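Local coordinates for large exoprotein involved in heme utilization or adhesion (Yersinia kristensenii ATCC 33638, PDB 5E3E) that probably acts as an RNase A-like toxin in contact-dependent growth inhibition, and is bound by its CdiI immunity protein, at residues Lys11-Leu16 against Ile74-Ser79; Glu65-Ser70 against Asn90-Ile95. One frame throughout, in Å; residues are numbered along the deposited sequence.

Contact 1: Lys11-Leu16 against Ile74-Ser79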
loop_
_atom_site.group_PDB
_atom_site.type_symbol
_atom_site.label_atom_id
_atom_site.label_comp_id
_atom_site.label_asym_id
_atom_site.label_seq_id
_atom_site.Cartn_x
_atom_site.Cartn_y
_atom_site.Cartn_z
ATOM N N LYS B 11 2.572 18.278 -3.030
ATOM C CA LYS B 11 3.747 18.279 -2.177
ATOM C C LYS B 11 4.983 18.715 -2.958
ATOM O O LYS B 11 5.106 18.466 -4.169
ATOM C CB LYS B 11 3.981 16.886 -1.587
ATOM C CG LYS B 11 2.876 16.378 -0.686
ATOM C CD LYS B 11 2.788 17.253 0.560
ATOM C CE LYS B 11 1.397 17.745 0.750
ATOM N NZ LYS B 11 1.235 18.626 1.939
ATOM N N THR B 12 5.889 19.371 -2.251
ATOM C CA THR B 12 7.148 19.803 -2.830
ATOM C C THR B 12 8.111 18.644 -2.865
ATOM O O THR B 12 8.000 17.658 -2.085
ATOM C CB THR B 12 7.829 20.903 -1.985
ATOM O OG1 THR B 12 8.115 20.403 -0.671
ATOM C CG2 THR B 12 6.960 22.152 -1.862
ATOM N N GLU B 13 9.090 18.766 -3.753
ATOM C CA GLU B 13 10.215 17.823 -3.774
ATOM C C GLU B 13 10.904 17.686 -2.395
ATOM O O GLU B 13 11.275 16.582 -1.961
ATOM C CB GLU B 13 11.224 18.272 -4.823
ATOM C CG GLU B 13 10.665 18.194 -6.225
ATOM C CD GLU B 13 11.545 18.823 -7.290
ATOM O OE1 GLU B 13 12.377 19.698 -6.985
ATOM O OE2 GLU B 13 11.340 18.451 -8.454
ATOM N N ALA B 14 11.042 18.819 -1.707
ATOM C CA ALA B 14 11.676 18.857 -0.409
ATOM C C ALA B 14 10.933 17.964 0.570
ATOM O O ALA B 14 11.547 17.233 1.304
ATOM C CB ALA B 14 11.731 20.273 0.143
ATOM N N GLU B 15 9.624 18.099 0.588
ATOM C CA GLU B 15 8.750 17.340 1.511
ATOM C C GLU B 15 8.837 15.865 1.235
ATOM O O GLU B 15 9.046 15.077 2.161
ATOM C CB GLU B 15 7.307 17.832 1.430
ATOM C CG GLU B 15 7.158 19.227 2.027
ATOM C CD GLU B 15 5.821 19.962 1.765
ATOM O OE1 GLU B 15 5.220 19.895 0.645
ATOM O OE2 GLU B 15 5.403 20.682 2.741
ATOM N N LEU B 16 8.737 15.478 -0.036
ATOM C CA LEU B 16 8.789 14.049 -0.389
ATOM C C LEU B 16 10.154 13.448 -0.087
ATOM O O LEU B 16 10.243 12.352 0.485
ATOM C CB LEU B 16 8.409 13.833 -1.855
ATOM C CG LEU B 16 7.011 14.339 -2.221
ATOM C CD1 LEU B 16 6.834 14.012 -3.674
ATOM C CD2 LEU B 16 5.925 13.674 -1.393
ATOM N N ILE B 74 0.541 12.232 -13.759
ATOM C CA ILE B 74 -0.393 12.775 -12.793
ATOM C C ILE B 74 0.272 13.190 -11.491
ATOM O O ILE B 74 -0.397 13.628 -10.555
ATOM C CB ILE B 74 -1.597 11.800 -12.566
ATOM C CG1 ILE B 74 -1.175 10.356 -12.195
ATOM C CG2 ILE B 74 -2.430 11.711 -13.820
ATOM C CD1 ILE B 74 -0.238 10.223 -11.061
ATOM N N GLY B 75 1.597 13.108 -11.421
ATOM C CA GLY B 75 2.324 13.437 -10.230
ATOM C C GLY B 75 3.766 12.976 -10.289
ATOM O O GLY B 75 4.296 12.671 -11.396
ATOM N N ILE B 76 4.370 12.970 -9.099
ATOM C CA ILE B 76 5.791 12.747 -8.924
ATOM C C ILE B 76 6.032 11.738 -7.807
ATOM O O ILE B 76 5.201 11.563 -6.911
ATOM C CB ILE B 76 6.588 14.036 -8.634
ATOM C CG1 ILE B 76 6.064 14.745 -7.374
ATOM C CG2 ILE B 76 6.556 14.944 -9.872
ATOM C CD1 ILE B 76 6.899 15.906 -6.885
ATOM N N SER B 77 7.206 11.128 -7.889
ATOM C CA SER B 77 7.656 10.152 -6.914
ATOM C C SER B 77 9.143 10.273 -6.689
ATOM O O SER B 77 9.892 10.550 -7.608
ATOM C CB SER B 77 7.310 8.745 -7.377
ATOM O OG SER B 77 7.706 7.760 -6.416
ATOM N N VAL B 78 9.550 10.045 -5.448
ATOM C CA VAL B 78 10.934 9.906 -5.091
ATOM C C VAL B 78 11.119 8.595 -4.318
ATOM O O VAL B 78 10.201 8.094 -3.667
ATOM C CB VAL B 78 11.463 11.098 -4.268
ATOM C CG1 VAL B 78 11.355 12.386 -5.091
ATOM C CG2 VAL B 78 10.747 11.224 -2.934
ATOM N N SER B 79 12.342 8.089 -4.397
ATOM C CA SER B 79 12.729 6.819 -3.762
ATOM C C SER B 79 13.975 6.957 -2.882
ATOM O O SER B 79 14.866 7.739 -3.175
ATOM C CB SER B 79 12.999 5.767 -4.863
ATOM O OG SER B 79 11.755 5.355 -5.416
#
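Leu16 turns CG away from its own carbonyl carbon (chi1 -59°) and continues with CD1 anti to CA, which carries that methyl to Ile76. Ile76 places CG1 between its backbone N and carbonyl carbon (chi1 58°), then straightens, and the two chains meet on a slant. Leu16 CD1 lies 3.7 Å from Ile76 CD1 and also rests against Ile76 CG1 at 3.8 Å. Val78, the next residue on the same side of strand 75-79, uses a single methyl: CG2 packs beside Leu16 CB at 3.7 Å and comes within 3.6 Å of Leu16 O. One leucine thus spans two residues of the strand, its delta branch over Ile76 and its base over Val78. At the periphery the aliphatic part of Glu13 passes Ile76, with Glu13 CG 4.5 Å from Ile76 CD1. No hydrogen bond joins the two segments, and apolar packing carries the contact.

This is a short N-terminal helix, 13-19, set against the curved antiparallel sheet of a bacterial member of the RNase A superfamily. The helix begins with a capping box. Thr12 OG1 accepts from Glu15 N at 3.0 Å, while Thr12 N donates in an almost straight bond to Glu15 OE1, also 3.0 Å away, meeting the carboxylate on its anti side. These reciprocal bonds satisfy backbone N-H groups at the helix start and fix the rotation of both side chains. The preceding residue, Lys11, is tied through its backbone N to Ser30 OG of strand 27-31, which pairs with strand 75-79. Val85 touches Glu13, Ile76 and Val78, whereas the side chain of Ser77 leaves the strand away from residues 11-16 and packs on Ser29 and Pro114.

Contact 2: Glu65-Ser70 against Asn90-Ile95. With NA (sodium ion), chain G.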
loop_
_atom_site.group_PDB
_atom_site.type_symbol
_atom_site.label_atom_id
_atom_site.label_comp_id
_atom_site.label_asym_id
_atom_site.label_seq_id
_atom_site.Cartn_x
_atom_site.Cartn_y
_atom_site.Cartn_z
ATOM N N GLU B 65 -8.211 -1.972 -2.420
ATOM C CA GLU B 65 -7.275 -1.302 -3.333
ATOM C C GLU B 65 -7.912 -1.152 -4.700
ATOM O O GLU B 65 -8.407 -2.135 -5.263
ATOM C CB GLU B 65 -6.031 -2.196 -3.481
ATOM C CG GLU B 65 -5.034 -1.764 -4.548
ATOM C CD GLU B 65 -3.909 -2.764 -4.757
ATOM O OE1 GLU B 65 -3.715 -3.686 -3.900
ATOM O OE2 GLU B 65 -3.180 -2.586 -5.786
ATOM N N ILE B 66 -7.879 0.055 -5.271
ATOM C CA ILE B 66 -8.306 0.229 -6.626
ATOM C C ILE B 66 -7.213 0.983 -7.339
ATOM O O ILE B 66 -6.726 1.994 -6.848
ATOM C CB ILE B 66 -9.663 0.935 -6.773
ATOM C CG1 ILE B 66 -9.644 2.313 -6.168
ATOM C CG2 ILE B 66 -10.766 0.096 -6.103
ATOM C CD1 ILE B 66 -10.766 3.217 -6.637
ATOM N N ASP B 67 -6.823 0.458 -8.480
ATOM C CA ASP B 67 -5.693 0.992 -9.222
ATOM C C ASP B 67 -6.163 1.713 -10.459
ATOM O O ASP B 67 -7.280 1.490 -10.958
ATOM C CB ASP B 67 -4.695 -0.131 -9.520
ATOM C CG ASP B 67 -4.071 -0.703 -8.234
ATOM O OD1 ASP B 67 -3.474 0.079 -7.462
ATOM O OD2 ASP B 67 -4.197 -1.912 -7.973
ATOM N N TYR B 68 -5.332 2.656 -10.894
ATOM C CA TYR B 68 -5.591 3.526 -12.016
ATOM C C TYR B 68 -4.349 3.415 -12.884
ATOM O O TYR B 68 -3.228 3.486 -12.367
ATOM C CB TYR B 68 -5.728 4.949 -11.512
ATOM C CG TYR B 68 -5.713 6.022 -12.590
ATOM C CD1 TYR B 68 -6.863 6.313 -13.311
ATOM C CD2 TYR B 68 -4.557 6.740 -12.872
ATOM C CE1 TYR B 68 -6.862 7.280 -14.272
ATOM C CE2 TYR B 68 -4.550 7.746 -13.831
ATOM C CZ TYR B 68 -5.712 7.999 -14.533
ATOM O OH TYR B 68 -5.748 8.984 -15.508
ATOM N N GLN B 69 -4.539 3.197 -14.185
ATOM C CA GLN B 69 -3.444 3.132 -15.117
ATOM C C GLN B 69 -3.659 4.204 -16.199
ATOM O O GLN B 69 -4.781 4.451 -16.642
ATOM C CB GLN B 69 -3.356 1.731 -15.745
ATOM C CG GLN B 69 -3.143 0.602 -14.729
ATOM C CD GLN B 69 -4.440 0.075 -14.110
ATOM O OE1 GLN B 69 -5.492 0.013 -14.776
ATOM N NE2 GLN B 69 -4.371 -0.333 -12.832
ATOM N N SER B 70 -2.589 4.889 -16.567
ATOM C CA SER B 70 -2.645 5.831 -17.682
ATOM C C SER B 70 -1.283 5.966 -18.319
ATOM O O SER B 70 -0.317 5.370 -17.818
ATOM C CB SER B 70 -3.122 7.208 -17.191
ATOM O OG SER B 70 -2.038 8.044 -16.770
ATOM N N ASN B 90 0.539 6.207 -13.133
ATOM C CA ASN B 90 -0.438 5.320 -12.504
ATOM C C ASN B 90 -0.760 5.788 -11.082
ATOM O O ASN B 90 -0.054 6.599 -10.533
ATOM C CB ASN B 90 0.131 3.934 -12.421
ATOM C CG ASN B 90 0.305 3.302 -13.777
ATOM O OD1 ASN B 90 -0.180 3.805 -14.790
ATOM N ND2 ASN B 90 0.990 2.150 -13.795
ATOM N N ALA B 91 -1.798 5.234 -10.484
ATOM C CA ALA B 91 -2.156 5.601 -9.114
ATOM C C ALA B 91 -2.852 4.503 -8.353
ATOM O O ALA B 91 -3.341 3.554 -8.938
ATOM C CB ALA B 91 -3.038 6.832 -9.119
ATOM N N ARG B 92 -2.971 4.676 -7.051
ATOM C CA ARG B 92 -3.641 3.676 -6.229
ATOM C C ARG B 92 -4.472 4.470 -5.275
ATOM O O ARG B 92 -4.003 5.434 -4.678
ATOM C CB ARG B 92 -2.633 2.811 -5.480
ATOM C CG ARG B 92 -3.247 1.759 -4.551
ATOM C CD ARG B 92 -2.192 0.871 -3.878
ATOM N NE ARG B 92 -1.475 0.160 -4.942
ATOM C CZ ARG B 92 -0.157 0.026 -5.033
ATOM N NH1 ARG B 92 0.659 0.482 -4.093
ATOM N NH2 ARG B 92 0.345 -0.617 -6.074
ATOM N N ILE B 93 -5.713 4.031 -5.113
ATOM C CA ILE B 93 -6.614 4.585 -4.124
ATOM C C ILE B 93 -6.963 3.492 -3.138
ATOM O O ILE B 93 -7.156 2.356 -3.542
ATOM C CB ILE B 93 -7.943 5.070 -4.795
ATOM C CG1 ILE B 93 -7.680 5.985 -6.017
ATOM C CG2 ILE B 93 -8.850 5.720 -3.774
ATOM C CD1 ILE B 93 -6.824 7.152 -5.813
ATOM N N ILE B 94 -7.048 3.813 -1.854
ATOM C CA ILE B 94 -7.473 2.827 -0.864
ATOM C C ILE B 94 -8.778 3.307 -0.281
ATOM O O ILE B 94 -8.841 4.445 0.217
ATOM C CB ILE B 94 -6.452 2.661 0.291
ATOM C CG1 ILE B 94 -5.060 2.243 -0.214
ATOM C CG2 ILE B 94 -6.954 1.652 1.340
ATOM C CD1 ILE B 94 -5.064 1.050 -1.106
ATOM N N ILE B 95 -9.794 2.450 -0.307
ATOM C CA ILE B 95 -11.090 2.761 0.291
ATOM C C ILE B 95 -11.409 1.813 1.429
ATOM O O ILE B 95 -10.799 0.759 1.572
ATOM C CB ILE B 95 -12.223 2.774 -0.747
ATOM C CG1 ILE B 95 -12.520 1.371 -1.302
ATOM C CG2 ILE B 95 -11.887 3.734 -1.855
ATOM C CD1 ILE B 95 -13.792 1.303 -2.126
HETATM NA NA NA G . 1.376 4.010 -16.809
HETATM O O HOH W 1 -1.324 1.457 -9.115
HETATM O O HOH W 2 2.613 4.508 -18.730
HETATM O O HOH W 3 3.282 3.340 -15.523
HETATM O O HOH W 4 0.935 1.863 -17.404
#
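Arg92, across the strand pair from Asp67, turns its NE toward the neighbouring carboxylates of Glu65 and Asp67. Its chain runs alongside Asp67 but passes Glu65 at a slant, and the guanidinium stands steeply to both carboxylates, 82° from that of Asp67. Arg92 NE serves both acids: it bonds to the syn lone pair of Asp67 OD1 at 3.2 Å and, weakly, to Glu65 OE2 at 3.3 Å. CdiI extends this salt-bridge network, Arg15 of the CdiI chain pairing with Glu65 and Asp74 of the CdiI chain with Arg92. A water bridges Asp67 OD1 and Ala91 O.

The face carrying Ile66, Tyr68, Ala91 and Ile93 is largely apolar: Ile66 and Ile93 pass each other at a slant, with Ile66 CG1 3.5 Å from Ile93 CB, and the Tyr68 ring presents its edge to Ala91 N. Just past the end of strand 63-68, Asn90 OD1 accepts from Ser70 N at 3.2 Å. The same oxygen binds the sodium ion, whose site Ser70 O, Thr89 and three waters complete.

Helix 34-47 covers this face, with Val40 on Tyr68 and Ala91, and Ala44 and Ile45 on Ile66; strand 105-113 flanks strand 86-97.

The two contacts lie about 17 Å apart, centre to centre, and both reach the same curved antiparallel sheet. Along the chain their segments alternate: 11-16, 65-70, 74-79, then 90-95. Strand 75-79 follows strand 63-68 and precedes strand 86-97, with which it pairs, so contact 1 lays the N-terminal helix on a strand adjoining the one used by contact 2. They touch directly where Ile74 CD1 packs 3.7 Å from Asn90 O. Contact 2 lies nearer the centre of the chain and includes residues gripped by CdiI, whereas the segments of contact 1 touch no other protein chain of the assembly; of these two contacts, contact 2 is the one at the interface with CdiI.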